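Local structure of uncharacterized protein (Bacteroides ovatus, 4IPB) at residues 112-117 and 123-128; 99-104 and 131-136; 13-18 and 53-58; 32-35 and 40-43; 88-91 and 95-98. The protein is of unknown function but probably belongs to the PepSY-like, putative beta-lactamase-inhibitor-like family. All blocks are in the same frame, centred on the assembly; numbering follows the deposited sequence.

Interaction 1: 112-117 and 123-128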
# COMPACT_ATOMS: atom_id res chain seq x y z
N GLN A 112 -3.18 -0.27 11.86
CA GLN A 112 -2.96 -1.01 10.62
C GLN A 112 -2.91 -2.49 10.92
O GLN A 112 -2.19 -2.91 11.84
CB GLN A 112 -1.63 -0.67 9.93
CG GLN A 112 -1.62 0.67 9.24
CD GLN A 112 -0.25 0.97 8.67
OE1 GLN A 112 0.74 0.79 9.35
NE2 GLN A 112 -0.19 1.41 7.41
N LEU A 113 -3.68 -3.24 10.13
CA LEU A 113 -3.77 -4.69 10.24
C LEU A 113 -3.10 -5.23 9.00
O LEU A 113 -3.45 -4.85 7.91
CB LEU A 113 -5.25 -5.12 10.27
CG LEU A 113 -6.21 -4.40 11.18
CD1 LEU A 113 -7.61 -4.96 11.04
CD2 LEU A 113 -5.69 -4.42 12.57
N PHE A 114 -2.10 -6.10 9.17
CA PHE A 114 -1.31 -6.71 8.06
C PHE A 114 -1.72 -8.17 7.87
O PHE A 114 -1.38 -9.05 8.72
CB PHE A 114 0.16 -6.63 8.40
CG PHE A 114 0.69 -5.19 8.50
CD1 PHE A 114 0.47 -4.45 9.63
CD2 PHE A 114 1.52 -4.68 7.51
CE1 PHE A 114 0.97 -3.15 9.74
CE2 PHE A 114 2.04 -3.41 7.62
CZ PHE A 114 1.74 -2.62 8.74
N TYR A 115 -2.45 -8.42 6.78
CA TYR A 115 -2.96 -9.72 6.45
C TYR A 115 -2.18 -10.35 5.27
O TYR A 115 -1.85 -9.66 4.31
CB TYR A 115 -4.45 -9.67 6.01
CG TYR A 115 -5.41 -9.52 7.16
CD1 TYR A 115 -5.89 -10.63 7.79
CD2 TYR A 115 -5.86 -8.26 7.57
CE1 TYR A 115 -6.78 -10.52 8.86
CE2 TYR A 115 -6.74 -8.13 8.65
CZ TYR A 115 -7.20 -9.26 9.26
OH TYR A 115 -8.06 -9.19 10.33
N THR A 116 -2.04 -11.65 5.34
CA THR A 116 -1.54 -12.40 4.20
C THR A 116 -2.71 -12.66 3.27
O THR A 116 -3.91 -12.62 3.67
CB THR A 116 -0.91 -13.76 4.59
OG1 THR A 116 -1.92 -14.69 4.97
CG2 THR A 116 0.13 -13.62 5.73
N PRO A 117 -2.42 -13.00 2.01
CA PRO A 117 -3.50 -13.43 1.09
C PRO A 117 -4.28 -14.65 1.51
O PRO A 117 -5.39 -14.85 1.00
CB PRO A 117 -2.74 -13.72 -0.21
CG PRO A 117 -1.50 -12.81 -0.09
CD PRO A 117 -1.12 -12.97 1.35
N LYS A 123 0.37 -9.21 12.05
CA LYS A 123 0.73 -8.16 12.99
C LYS A 123 -0.19 -6.97 12.81
O LYS A 123 -0.89 -6.88 11.81
CB LYS A 123 2.17 -7.72 12.78
CG LYS A 123 2.42 -7.05 11.45
CD LYS A 123 3.87 -6.66 11.28
CE LYS A 123 4.08 -5.94 9.95
NZ LYS A 123 5.49 -5.51 9.90
N THR A 124 -0.21 -6.12 13.85
CA THR A 124 -0.91 -4.84 13.80
C THR A 124 0.02 -3.78 14.39
O THR A 124 0.96 -4.08 15.14
CB THR A 124 -2.21 -4.82 14.56
OG1 THR A 124 -1.93 -4.80 15.95
CG2 THR A 124 -3.10 -6.02 14.23
N ARG A 125 -0.28 -2.53 14.04
CA ARG A 125 0.50 -1.41 14.49
C ARG A 125 -0.44 -0.26 14.79
O ARG A 125 -1.28 0.04 13.97
CB ARG A 125 1.43 -0.98 13.33
CG ARG A 125 2.35 0.12 13.65
CD ARG A 125 3.44 0.25 12.58
NE ARG A 125 2.97 0.71 11.25
CZ ARG A 125 3.83 1.10 10.31
NH1 ARG A 125 5.12 1.05 10.58
NH2 ARG A 125 3.41 1.55 9.14
N ASN A 126 -0.24 0.42 15.91
CA ASN A 126 -0.96 1.66 16.25
C ASN A 126 -0.40 2.78 15.38
O ASN A 126 0.83 3.02 15.40
CB ASN A 126 -0.76 1.97 17.73
CG ASN A 126 -1.63 3.09 18.21
OD1 ASN A 126 -1.81 4.06 17.52
ND2 ASN A 126 -2.14 2.97 19.41
N VAL A 127 -1.28 3.44 14.61
CA VAL A 127 -0.81 4.49 13.73
C VAL A 127 -1.54 5.78 14.02
O VAL A 127 -1.63 6.64 13.14
CB VAL A 127 -0.90 4.14 12.24
CG1 VAL A 127 0.02 2.99 11.93
CG2 VAL A 127 -2.32 3.74 11.87
N SER A 128 -2.06 5.90 15.24
CA SER A 128 -2.87 7.03 15.66
C SER A 128 -2.05 8.32 15.48
O SER A 128 -2.57 9.34 15.01
CB SER A 128 -3.28 6.87 17.13
OG SER A 128 -4.07 5.70 17.34
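Arg-125 grips the side-chain carbonyl of Gln-112 side-on: NH2 donates to OE1 at 2.8 Å in the carbonyl plane, on a lone pair, while Arg-125 NE reaches the same Gln-112 OE1 at 2.9 Å. Amide and guanidinium lie within 3° of coplanar, which identifies a planar, two-nitrogen grip on one oxygen. The bend in the arginine at chi3 (68°) turns its guanidinium alongside the amide. Next to it, Lys-123 passes over one face of the Phe-114 ring, with CE 3.7 Å from the ring centroid and NZ 4.7 Å from it, a CH-pi and a cation-pi contact together. On the sheet face of Leu-113 and Thr-124, Leu-113 CD2 presses closely on Thr-124 CG2 at 3.5 Å.

Beneath these side chains the antiparallel hairpin sets the register: Gln-112 and Arg-125 form a hydrogen-bonded pair, with each backbone N 2.9 Å from the other residue's O. A further shell fixes the amide and guanidinium, since Gln-112 NE2 bonds to Ile-133 O and Arg-125 NH2 also to Thr-138 OG1. With its two N-H donors converging on OE1, the arginine probably polarises the buried amide and strengthens NE2 as a donor.

Interaction 2: 99-104 and 131-136; sequences VIKVGQ and YDILGP
Leu-134 and Ile-133 reach from the loop after strand 121-126 toward two residues of strand 97-104, each meeting a different one. Leu-134 points CD2 at Val-99 CG1, and the 4.3 Å separation makes this an apolar touch. Ile-133 extends CD1 to Lys-101 CE, also at 4.3 Å, so it is the aliphatic part of the lysine that it meets. The lysine can offer this carbon because its chain is fully extended, with CG turned away from the backbone N (chi1 -172°) and the next two torsions at 180°. Each of the four residues loses a similar, small area, and the sum over both segments is 107 Å².

The backbones stay well apart, as the CA atoms of Val-99 and Leu-134 are 9.0 Å from each other and those of Lys-101 and Ile-133 10.2 Å. No hydrogen bond crosses between the segments, so side-chain ends alone bridge this gap. Val-99 and Lys-101 are two apart in the strand and therefore project from the same face of the sheet, which is why consecutive loop residues can meet them both. Phe-139 of the helix 136-139 touches both Val-99 and Leu-134, and Val-127 lies against both Lys-101 and Ile-133, so both touches belong to a larger patch of side chains.

Gly-135 occupies the N-cap position of that short helix, immediately after the touching residues. The arrangement is that of a C-terminal loop and helix laid against one face of an antiparallel sheet, here the sheet of a protein assigned to the PepSY-like family.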
# COMPACT_ATOMS: atom_id res chain seq x y z
N VAL A 99 -3.12 -4.47 3.79
CA VAL A 99 -3.07 -3.61 4.97
C VAL A 99 -4.43 -2.98 5.09
O VAL A 99 -4.87 -2.25 4.20
CB VAL A 99 -1.96 -2.55 4.91
CG1 VAL A 99 -1.96 -1.77 6.19
CG2 VAL A 99 -0.60 -3.20 4.71
N ILE A 100 -5.10 -3.27 6.20
CA ILE A 100 -6.41 -2.66 6.48
C ILE A 100 -6.22 -1.70 7.62
O ILE A 100 -5.77 -2.09 8.69
CB ILE A 100 -7.47 -3.70 6.83
CG1 ILE A 100 -7.50 -4.81 5.76
CG2 ILE A 100 -8.82 -3.02 7.02
CD1 ILE A 100 -8.48 -5.93 6.05
N LYS A 101 -6.56 -0.41 7.38
CA LYS A 101 -6.49 0.59 8.42
C LYS A 101 -7.87 0.75 9.03
O LYS A 101 -8.86 1.02 8.34
CB LYS A 101 -6.01 1.93 7.88
CG LYS A 101 -5.74 2.95 8.96
CD LYS A 101 -5.26 4.24 8.37
CE LYS A 101 -5.01 5.26 9.45
NZ LYS A 101 -4.88 6.63 8.90
N VAL A 102 -7.94 0.54 10.35
CA VAL A 102 -9.21 0.60 11.05
C VAL A 102 -9.19 1.60 12.19
O VAL A 102 -8.11 1.97 12.74
CB VAL A 102 -9.60 -0.76 11.63
CG1 VAL A 102 -9.80 -1.74 10.50
CG2 VAL A 102 -8.55 -1.30 12.59
N GLY A 103 -10.39 2.09 12.50
CA GLY A 103 -10.62 3.02 13.60
C GLY A 103 -12.01 2.72 14.20
O GLY A 103 -12.69 1.78 13.86
N GLN A 104 -12.44 3.52 15.14
CA GLN A 104 -13.78 3.33 15.73
C GLN A 104 -14.47 4.63 15.58
O GLN A 104 -13.81 5.65 15.59
CB GLN A 104 -13.68 2.93 17.20
CG GLN A 104 -13.43 1.44 17.35
CD GLN A 104 -13.31 1.00 18.79
OE1 GLN A 104 -12.67 1.67 19.60
NE2 GLN A 104 -13.90 -0.15 19.12
N TYR A 131 3.08 9.19 10.98
CA TYR A 131 2.99 9.72 9.63
C TYR A 131 3.79 8.78 8.76
O TYR A 131 4.60 7.98 9.28
CB TYR A 131 3.56 11.15 9.57
N ASP A 132 3.56 8.83 7.45
CA ASP A 132 4.37 8.04 6.52
C ASP A 132 4.24 6.57 6.92
O ASP A 132 5.24 5.91 7.26
CB ASP A 132 5.86 8.51 6.57
CG ASP A 132 6.77 7.70 5.67
OD1 ASP A 132 6.26 6.94 4.81
OD2 ASP A 132 8.00 7.84 5.85
N ILE A 133 3.03 6.03 6.82
CA ILE A 133 2.81 4.67 7.31
C ILE A 133 2.77 3.57 6.24
O ILE A 133 2.49 2.41 6.57
CB ILE A 133 1.56 4.58 8.16
CG1 ILE A 133 0.33 4.99 7.41
CG2 ILE A 133 1.75 5.44 9.41
CD1 ILE A 133 -0.97 4.86 8.19
N LEU A 134 3.02 3.93 4.99
CA LEU A 134 3.08 2.92 3.94
C LEU A 134 4.34 3.06 3.05
O LEU A 134 4.30 2.75 1.87
CB LEU A 134 1.82 3.05 3.09
CG LEU A 134 0.49 2.56 3.72
CD1 LEU A 134 -0.65 3.03 2.83
CD2 LEU A 134 0.47 1.06 3.99
N GLY A 135 5.44 3.51 3.63
CA GLY A 135 6.71 3.67 2.89
C GLY A 135 7.77 2.59 3.06
O GLY A 135 7.52 1.55 3.69
N PRO A 136 8.96 2.82 2.49
CA PRO A 136 10.07 1.88 2.62
C PRO A 136 10.33 1.44 4.07
O PRO A 136 10.59 0.25 4.31
CB PRO A 136 11.24 2.68 2.08
CG PRO A 136 10.60 3.42 0.96
CD PRO A 136 9.30 3.89 1.54

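Interaction 3: 13-18 and 53-58. With GOL (glycerol), chain D.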
# COMPACT_ATOMS: atom_id res chain seq x y z
N LYS A 13 7.69 3.66 -17.27
CA LYS A 13 6.97 3.80 -18.54
C LYS A 13 6.66 2.43 -19.14
O LYS A 13 5.63 2.26 -19.80
CB LYS A 13 7.76 4.66 -19.52
CG LYS A 13 7.09 4.90 -20.87
CD LYS A 13 5.97 5.91 -20.69
CE LYS A 13 5.22 6.26 -21.96
NZ LYS A 13 4.15 7.19 -21.49
N LYS A 14 7.51 1.43 -18.90
CA LYS A 14 7.18 0.06 -19.32
C LYS A 14 6.06 -0.58 -18.49
O LYS A 14 5.16 -1.26 -19.07
CB LYS A 14 8.41 -0.79 -19.29
CG LYS A 14 9.43 -0.35 -20.33
CD LYS A 14 10.58 -1.31 -20.37
CE LYS A 14 11.44 -0.95 -21.54
NZ LYS A 14 12.39 0.10 -21.10
N MSE A 15 6.04 -0.31 -17.19
CA MSE A 15 5.00 -0.85 -16.30
C MSE A 15 3.65 -0.20 -16.54
O MSE A 15 2.61 -0.87 -16.46
CB MSE A 15 5.41 -0.68 -14.84
CG MSE A 15 6.58 -1.54 -14.50
SE MSE A 15 7.01 -1.41 -12.61
CE MSE A 15 5.62 -2.34 -11.85
N TYR A 16 3.64 1.13 -16.70
CA TYR A 16 2.45 1.93 -16.75
C TYR A 16 2.50 2.93 -17.91
O TYR A 16 2.56 4.15 -17.70
CB TYR A 16 2.26 2.67 -15.41
CG TYR A 16 1.99 1.69 -14.29
CD1 TYR A 16 0.75 1.13 -14.14
CD2 TYR A 16 2.94 1.37 -13.41
CE1 TYR A 16 0.49 0.25 -13.13
CE2 TYR A 16 2.73 0.42 -12.44
CZ TYR A 16 1.50 -0.12 -12.31
OH TYR A 16 1.22 -1.07 -11.32
N PRO A 17 2.46 2.40 -19.15
CA PRO A 17 2.65 3.26 -20.33
C PRO A 17 1.59 4.36 -20.47
O PRO A 17 1.86 5.41 -21.08
CB PRO A 17 2.61 2.27 -21.50
CG PRO A 17 1.95 1.06 -20.97
CD PRO A 17 2.42 0.98 -19.54
N LYS A 18 0.40 4.13 -19.92
CA LYS A 18 -0.70 5.09 -20.09
C LYS A 18 -0.91 6.01 -18.88
O LYS A 18 -1.79 6.88 -18.90
CB LYS A 18 -1.99 4.34 -20.39
CG LYS A 18 -1.88 3.48 -21.63
CD LYS A 18 -1.20 4.24 -22.79
CE LYS A 18 -1.82 3.91 -24.13
NZ LYS A 18 -2.01 2.47 -24.42
N VAL A 53 10.53 -2.15 -6.84
CA VAL A 53 10.58 -2.74 -5.49
C VAL A 53 9.25 -3.02 -4.81
O VAL A 53 9.20 -3.92 -3.98
CB VAL A 53 11.55 -2.02 -4.59
CG1 VAL A 53 12.96 -2.14 -5.18
CG2 VAL A 53 11.14 -0.62 -4.28
N MSE A 54 8.23 -2.24 -5.12
CA MSE A 54 6.84 -2.50 -4.55
C MSE A 54 5.82 -1.62 -5.21
O MSE A 54 6.11 -0.47 -5.61
CB MSE A 54 6.78 -2.42 -3.02
CG MSE A 54 7.09 -1.09 -2.47
SE MSE A 54 6.88 -1.09 -0.49
CE MSE A 54 7.13 0.74 -0.22
N THR A 55 4.57 -2.12 -5.21
CA THR A 55 3.46 -1.33 -5.61
C THR A 55 2.39 -1.43 -4.53
O THR A 55 2.07 -2.53 -4.07
CB THR A 55 2.89 -1.87 -6.93
OG1 THR A 55 3.83 -1.64 -7.98
CG2 THR A 55 1.57 -1.17 -7.27
N LEU A 56 1.84 -0.28 -4.19
CA LEU A 56 0.75 -0.18 -3.23
C LEU A 56 -0.47 0.37 -3.94
O LEU A 56 -0.43 1.47 -4.55
CB LEU A 56 1.13 0.68 -2.05
CG LEU A 56 2.26 0.14 -1.22
CD1 LEU A 56 3.63 0.56 -1.72
CD2 LEU A 56 2.12 0.55 0.23
N THR A 57 -1.58 -0.38 -3.89
CA THR A 57 -2.80 0.00 -4.56
C THR A 57 -3.88 0.24 -3.50
O THR A 57 -4.11 -0.61 -2.64
CB THR A 57 -3.33 -1.07 -5.51
OG1 THR A 57 -2.31 -1.40 -6.50
CG2 THR A 57 -4.57 -0.63 -6.25
N ASP A 58 -4.51 1.41 -3.57
CA ASP A 58 -5.54 1.76 -2.61
C ASP A 58 -6.87 1.17 -3.05
O ASP A 58 -7.52 1.68 -3.97
CB ASP A 58 -5.70 3.27 -2.59
CG ASP A 58 -4.43 4.02 -2.13
OD1 ASP A 58 -3.61 3.46 -1.41
OD2 ASP A 58 -4.30 5.22 -2.47
C1 GOL D . 2.47 -6.37 -9.63
O1 GOL D . 1.78 -6.86 -10.79
C2 GOL D . 2.21 -4.88 -9.40
O2 GOL D . 0.82 -4.57 -9.38
C3 GOL D . 2.92 -4.08 -10.48
O3 GOL D . 2.86 -2.70 -10.13
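Tyr-16 and Thr-55 are brought toward a common glycerol by their first torsions: Tyr-16 CG is anti to its own carbonyl carbon (chi1 -66°), and the threonine OG1 takes the equivalent place (chi1 -68°). The contact joins the end of helix 6-15 to strand 52-58 of the antiparallel sheet in this probable PepSY-like protein. Tyr-16 is the first residue beyond the helix to leave helical backbone angles, and its CB is directed toward the strand.

Direct touching is slight, with 70 Å² buried in all. Tyr-16 OH lies 4.1 Å from Thr-55 CG2, and the selenomethionine Met-15 brings its bent end to Thr-55 OG1, CE being 4.3 Å away. The O3 hydroxyl of the glycerol, probably from the crystallisation liquor, sits between the two side-chain hydroxyls and is hydrogen-bonded to both. It lies near the plane of the tyrosine ring, at the edge. Glu-90 OE1 holds the same molecule from the neighbouring strand, while Trp-52 NE1 bonds to Thr-55 OG1; Tyr-16 also meets Phe-35 edge-to-face.

Both hydroxyl bonds are short: glycerol O3 stands 2.6 Å from Tyr-16 OH and 2.6 Å from Thr-55 OG1, with Met-15 CE 3.3 Å from that same O3.

Interaction 4: 32-35 and 40-43; sequences CANF and FTKN
Backbone hydrogen bonds pair Phe-35 with Lys-42 in the antiparallel hairpin of strands 30-37 and 40-46. Phe-35 N donates to Lys-42 O at 3.1 Å, and Lys-42 N returns the bond to Phe-35 O at 2.8 Å. The next pair along, Asn-34 with Asn-43, is non-hydrogen-bonded and closer, with CA atoms 4.5 Å apart. CA-H...O contacts also run between the main chains, the shortest from Asn-43 CA to Ala-33 O at 3.2 Å.

Among polar side chains, the two asparagines lie side by side and point the same way. Asn-34 ND2 donates to Asn-43 OD1 at 3.0 Å. The bond is nearly straight at the hydrogen (164°) and the acceptor lies in the amide plane of Asn-34, but the donor stands 38° above the carbonyl plane of Asn-43 and not on a lone pair. Cys-32 SG also comes to 3.5 Å from Asn-43 OD1.

The apolar part is a CH-pi contact on the other face of the sheet. Phe-35 CG sits between its backbone N and carbonyl carbon (chi1 59°), which swings the ring across to Lys-42, and Lys-42 CB lies over one face, offset toward the rim and 4.1 Å from the Phe-35 ring centroid. Tyr-16 and Phe-12 meet the same ring edge-to-face.

Lys-42 is thus divided in use: its CB packs on the aromatic ring, while the chain leads the ammonium away to bond with Thr-57 OG1. Hydrophobic contact at the base and a hydrogen bond at the end are met by one residue.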
# COMPACT_ATOMS: atom_id res chain seq x y z
N CYS A 32 9.27 7.11 -5.66
CA CYS A 32 7.86 6.74 -5.62
C CYS A 32 7.10 7.51 -6.67
O CYS A 32 7.19 8.76 -6.69
CB CYS A 32 7.29 7.07 -4.26
SG CYS A 32 5.50 6.76 -4.11
N ALA A 33 6.35 6.81 -7.50
CA ALA A 33 5.44 7.36 -8.48
C ALA A 33 3.99 7.22 -7.97
O ALA A 33 3.53 6.07 -7.72
CB ALA A 33 5.56 6.60 -9.80
N ASN A 34 3.31 8.35 -7.79
CA ASN A 34 1.93 8.39 -7.33
C ASN A 34 1.04 8.79 -8.46
O ASN A 34 1.28 9.86 -9.09
CB ASN A 34 1.79 9.38 -6.17
CG ASN A 34 0.35 9.59 -5.75
OD1 ASN A 34 -0.35 10.43 -6.31
ND2 ASN A 34 -0.14 8.73 -4.89
N PHE A 35 -0.06 8.05 -8.68
CA PHE A 35 -0.97 8.31 -9.82
C PHE A 35 -2.23 7.44 -9.71
O PHE A 35 -2.26 6.51 -8.92
CB PHE A 35 -0.29 7.95 -11.16
CG PHE A 35 0.15 6.53 -11.29
CD1 PHE A 35 1.26 6.07 -10.60
CD2 PHE A 35 -0.52 5.64 -12.09
CE1 PHE A 35 1.70 4.79 -10.72
CE2 PHE A 35 -0.08 4.31 -12.19
CZ PHE A 35 1.00 3.90 -11.48
N PHE A 40 -8.06 3.28 -9.57
CA PHE A 40 -7.39 3.09 -8.28
C PHE A 40 -6.14 3.95 -8.14
O PHE A 40 -5.41 4.11 -9.11
CB PHE A 40 -6.95 1.60 -8.08
CG PHE A 40 -8.09 0.61 -8.07
CD1 PHE A 40 -8.77 0.33 -6.90
CD2 PHE A 40 -8.52 0.01 -9.25
CE1 PHE A 40 -9.84 -0.57 -6.89
CE2 PHE A 40 -9.59 -0.87 -9.26
CZ PHE A 40 -10.24 -1.18 -8.07
N THR A 41 -5.92 4.48 -6.96
CA THR A 41 -4.68 5.20 -6.66
C THR A 41 -3.57 4.24 -6.39
O THR A 41 -3.74 3.27 -5.68
CB THR A 41 -4.84 6.15 -5.48
OG1 THR A 41 -5.78 7.15 -5.85
CG2 THR A 41 -3.52 6.84 -5.13
N LYS A 42 -2.42 4.52 -7.00
CA LYS A 42 -1.24 3.69 -6.87
C LYS A 42 0.00 4.48 -6.45
O LYS A 42 0.13 5.67 -6.78
CB LYS A 42 -0.93 3.06 -8.22
CG LYS A 42 -2.05 2.25 -8.87
CD LYS A 42 -1.55 0.96 -9.40
CE LYS A 42 -2.69 0.06 -9.83
NZ LYS A 42 -2.54 -1.28 -9.23
N ASN A 43 0.86 3.81 -5.66
CA ASN A 43 2.21 4.31 -5.36
C ASN A 43 3.15 3.19 -5.72
O ASN A 43 3.09 2.07 -5.16
CB ASN A 43 2.32 4.68 -3.88
CG ASN A 43 1.56 5.92 -3.57
OD1 ASN A 43 2.05 7.03 -3.82
ND2 ASN A 43 0.37 5.77 -3.03

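Interaction 5: 88-91 and 95-98; sequences MVEF and QAII
The beta hairpin of strands 82-90 and 97-104 closes here, bringing Val-89 opposite Ile-97 in an antiparallel hydrogen-bonded pair. Val-89 N donates to Ile-97 O at 2.9 Å, and Ile-97 N answers to Val-89 O at 3.0 Å. The same Val-89 O receives a CA-H...O contact from Ala-96, whose CA is 3.2 Å away. Val-89 and Ile-97 also approach through their side chains, with CB atoms 4.4 Å apart.

On the other sheet face, the selenomethionine Met-88 stands in a non-hydrogen-bonded pair with Ile-98. Its chain folds at chi2 and chi3 (65° and 76°), curling the end across the strand gap so that Met-88 CE meets Ile-98 CG1 at 3.7 Å and SE approaches Ala-96 CB. In this antiparallel sheet both are interior strands, and neighbours continue it on both sides: Met-88 and Glu-90 bond by backbone to Thr-57 and Thr-55, and Ile-98 to Tyr-115.

Where the strand pairing ends, Phe-91 turns its ring toward the returning chain. Gln-95 O sits at the ring edge, near the plane, 3.4 Å from Phe-91 CD2, and Ile-97 CD1 also lies at the edge, 4.0 Å from Phe-91 CE2. Phe-139 of helix 136-139 touches Val-89, Phe-91 and Ile-97, while Trp-94 meets the Phe-91 ring edge-to-face.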
# COMPACT_ATOMS: atom_id res chain seq x y z
N MSE A 88 -3.43 -2.89 -1.04
CA MSE A 88 -2.77 -4.11 -1.49
C MSE A 88 -1.31 -3.78 -1.77
O MSE A 88 -1.05 -2.77 -2.45
CB MSE A 88 -3.45 -4.63 -2.74
CG MSE A 88 -2.74 -5.81 -3.41
SE MSE A 88 -2.71 -7.42 -2.30
CE MSE A 88 -4.58 -7.93 -2.60
N VAL A 89 -0.40 -4.53 -1.22
CA VAL A 89 1.06 -4.27 -1.31
C VAL A 89 1.67 -5.45 -2.01
O VAL A 89 1.53 -6.59 -1.57
CB VAL A 89 1.73 -4.02 0.06
CG1 VAL A 89 3.16 -3.55 -0.15
CG2 VAL A 89 0.97 -3.02 0.87
N GLU A 90 2.30 -5.21 -3.15
CA GLU A 90 2.89 -6.25 -3.97
C GLU A 90 4.35 -6.02 -4.15
O GLU A 90 4.81 -4.86 -4.20
CB GLU A 90 2.24 -6.33 -5.32
CG GLU A 90 0.75 -6.67 -5.26
CD GLU A 90 0.07 -6.54 -6.61
OE1 GLU A 90 -0.24 -5.38 -7.01
OE2 GLU A 90 -0.14 -7.61 -7.25
N PHE A 91 5.10 -7.12 -4.28
CA PHE A 91 6.57 -7.06 -4.35
C PHE A 91 7.11 -8.00 -5.43
O PHE A 91 6.45 -9.00 -5.78
CB PHE A 91 7.19 -7.55 -3.03
CG PHE A 91 6.68 -6.86 -1.81
CD1 PHE A 91 7.32 -5.76 -1.34
CD2 PHE A 91 5.70 -7.45 -1.01
CE1 PHE A 91 6.88 -5.10 -0.20
CE2 PHE A 91 5.30 -6.85 0.18
CZ PHE A 91 5.88 -5.68 0.58
N GLN A 95 5.93 -12.12 -0.56
CA GLN A 95 4.49 -12.34 -0.65
C GLN A 95 3.72 -11.01 -0.45
O GLN A 95 4.11 -10.13 0.34
CB GLN A 95 4.06 -13.36 0.42
CG GLN A 95 2.58 -13.62 0.53
CD GLN A 95 2.26 -14.67 1.56
OE1 GLN A 95 2.26 -14.42 2.76
NE2 GLN A 95 1.96 -15.86 1.09
N ALA A 96 2.63 -10.87 -1.20
CA ALA A 96 1.77 -9.71 -1.03
C ALA A 96 1.21 -9.62 0.38
O ALA A 96 1.02 -10.59 1.08
CB ALA A 96 0.62 -9.72 -2.03
N ILE A 97 0.91 -8.40 0.77
CA ILE A 97 0.34 -8.06 2.07
C ILE A 97 -0.86 -7.13 1.85
O ILE A 97 -0.81 -6.23 1.05
CB ILE A 97 1.32 -7.28 2.95
CG1 ILE A 97 2.57 -8.08 3.20
CG2 ILE A 97 0.67 -6.95 4.30
CD1 ILE A 97 3.74 -7.30 3.80
N ILE A 98 -1.94 -7.42 2.56
CA ILE A 98 -3.10 -6.57 2.57
C ILE A 98 -3.11 -5.79 3.89
O ILE A 98 -3.06 -6.36 4.96
CB ILE A 98 -4.40 -7.39 2.47
CG1 ILE A 98 -4.53 -8.12 1.14
CG2 ILE A 98 -5.60 -6.43 2.61
CD1 ILE A 98 -3.84 -9.45 1.09

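Overall arrangement
From the N terminus, interaction 3 opens first and joins the end of helix 6-15 to strand 52-58; interaction 4, the hairpin 30-37/40-46, is nested inside its loop. Interaction 5 then closes a short hairpin in series, its strand 82-90 pairing with 52-58. Interaction 2 opens on strand 97-104, shared with interaction 5, and closes in the loop before helix 136-139, enclosing interaction 1, the hairpin 107-115/121-126. All five reach one antiparallel sheet. Interactions 1 and 3 lie on opposite sides of the chain's centre, about 23 Å apart between centres, while Leu-134 and Gly-135 of interaction 2 touch Leu-56 and Met-54, so the C-terminal loop, which also touches interaction 1, reaches across to strand 52-58.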